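Local coordinates for protein guanylate kinase (Stenotrophomonas maltophilia, PDB 6WCT) that phosphorylates GMP at the expense of ATP, giving GDP and ADP, and is thereby thought to recycle GMP and, indirectly, cGMP, at residues 193-196 / 197-201. Sequence-based numbering, arbitrary orientation.
Sequences DELC and AIFTA
Asp-193 accepts the backbone N-H of Ala-197 on its carbonyl oxygen (N to O 2.9 Å), the first of four successive i to i+4 bonds that carry the helix from 193 to 200; a further one, from Ala-201 N to Ala-197 O, continues it. Its side chain sets out away from residues 197-201, and OD1 forms a salt bridge with Arg-45 of helix 35-45. Glu-194 repeats the backbone bond with Ile-198, and the same carbonyl oxygen is brushed by the isoleucine side chain, whose CG1 lies 3.3 Å from Glu-194 O. That branch is set beside the backbone N of Ile-198 (chi1 -68°), which turns it back over the preceding turn. Leu-195 makes the main side-chain contact, four residues ahead to Phe-199. The leucine side chain, its CG lying beside the carbonyl carbon, brings its branch point over the ring face in a CH-pi contact, Leu-195 CG standing 4.2 Å from the ring centroid and 27° off the normal. Leu-195 CD1 meets the far end of the ring, 3.7 Å from Phe-199 CZ. Leu-195 O, which receives Phe-199 N, lies over the same face, 3.5 Å from Phe-199 CG. Cys-196 O takes the straightest of the four backbone bonds, from Thr-200 N at 170°; Thr-200 OG1 sits 3.1 Å from Cys-196 O. One face of the helix borders the second subunit, where Ala-197 and Thr-200 pack reciprocally against Thr-200 and Ala-197 of that chain. Elsewhere helix 188-203 packs against the parallel core sheet of this P-loop kinase: Leu-195 and Ile-198 touch strands 135-140 and 181-184, Leu-195, Cys-196 and Phe-199 reach Thr-42 on helix 35-45, and the Phe-199 ring also meets Tyr-25 of strand 24-28.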
loop_
_atom_site.group_PDB
_atom_site.type_symbol
_atom_site.label_atom_id
_atom_site.label_comp_id
_atom_site.label_asym_id
_atom_site.label_seq_id
_atom_site.Cartn_x
_atom_site.Cartn_y
_atom_site.Cartn_z
ATOM N N ASP A 193 -6.436 8.940 7.239
ATOM C CA ASP A 193 -5.003 8.652 7.266
ATOM C C ASP A 193 -4.681 7.380 6.495
ATOM O O ASP A 193 -3.667 7.312 5.787
ATOM C CB ASP A 193 -4.512 8.488 8.701
ATOM C CG ASP A 193 -4.536 9.769 9.481
ATOM O OD1 ASP A 193 -4.626 10.856 8.869
ATOM O OD2 ASP A 193 -4.447 9.672 10.718
ATOM N N GLU A 194 -5.514 6.350 6.658
ATOM C CA GLU A 194 -5.240 5.058 6.036
ATOM C C GLU A 194 -5.417 5.120 4.525
ATOM O O GLU A 194 -4.620 4.550 3.776
ATOM C CB GLU A 194 -6.142 3.990 6.669
ATOM C CG GLU A 194 -5.824 3.773 8.175
ATOM C CD GLU A 194 -6.597 2.624 8.825
ATOM O OE1 GLU A 194 -7.676 2.246 8.322
ATOM O OE2 GLU A 194 -6.111 2.094 9.852
ATOM N N LEU A 195 -6.457 5.797 4.052
ATOM C CA LEU A 195 -6.600 5.939 2.610
ATOM C C LEU A 195 -5.458 6.786 2.051
ATOM O O LEU A 195 -4.965 6.523 0.949
ATOM C CB LEU A 195 -7.970 6.526 2.265
ATOM C CG LEU A 195 -8.347 6.531 0.781
ATOM C CD1 LEU A 195 -8.354 5.134 0.222
ATOM C CD2 LEU A 195 -9.648 7.261 0.495
ATOM N N CYS A 196 -5.022 7.810 2.790
ATOM C CA CYS A 196 -3.864 8.576 2.332
ATOM C C CYS A 196 -2.609 7.705 2.263
ATOM O O CYS A 196 -1.825 7.821 1.318
ATOM C CB CYS A 196 -3.625 9.792 3.231
ATOM S SG CYS A 196 -4.879 11.096 3.099
ATOM N N ALA A 197 -2.388 6.838 3.258
ATOM C CA ALA A 197 -1.221 5.957 3.204
ATOM C C ALA A 197 -1.266 5.051 1.979
ATOM O O ALA A 197 -0.238 4.819 1.337
ATOM C CB ALA A 197 -1.107 5.126 4.476
ATOM N N ILE A 198 -2.450 4.536 1.637
ATOM C CA ILE A 198 -2.590 3.676 0.459
ATOM C C ILE A 198 -2.240 4.447 -0.809
ATOM O O ILE A 198 -1.519 3.948 -1.676
ATOM C CB ILE A 198 -4.011 3.096 0.381
ATOM C CG1 ILE A 198 -4.264 2.110 1.531
ATOM C CG2 ILE A 198 -4.277 2.463 -1.020
ATOM C CD1 ILE A 198 -5.736 1.600 1.592
ATOM N N PHE A 199 -2.743 5.687 -0.938
ATOM C CA PHE A 199 -2.423 6.473 -2.132
ATOM C C PHE A 199 -0.936 6.810 -2.195
ATOM O O PHE A 199 -0.308 6.694 -3.259
ATOM C CB PHE A 199 -3.276 7.733 -2.188
ATOM C CG PHE A 199 -4.737 7.461 -2.422
ATOM C CD1 PHE A 199 -5.172 6.198 -2.808
ATOM C CD2 PHE A 199 -5.669 8.458 -2.262
ATOM C CE1 PHE A 199 -6.527 5.946 -3.026
ATOM C CE2 PHE A 199 -7.020 8.216 -2.487
ATOM C CZ PHE A 199 -7.450 6.966 -2.862
ATOM N N THR A 200 -0.353 7.211 -1.066
ATOM C CA THR A 200 1.074 7.495 -1.027
ATOM C C THR A 200 1.890 6.264 -1.412
ATOM O O THR A 200 2.811 6.346 -2.235
ATOM C CB THR A 200 1.463 7.983 0.367
ATOM O OG1 THR A 200 0.802 9.233 0.644
ATOM C CG2 THR A 200 2.988 8.118 0.501
ATOM N N ALA A 201 1.569 5.109 -0.822
ATOM C CA ALA A 201 2.344 3.906 -1.102
ATOM C C ALA A 201 2.280 3.527 -2.572
ATOM O O ALA A 201 3.263 3.019 -3.125
ATOM C CB ALA A 201 1.844 2.741 -0.254
#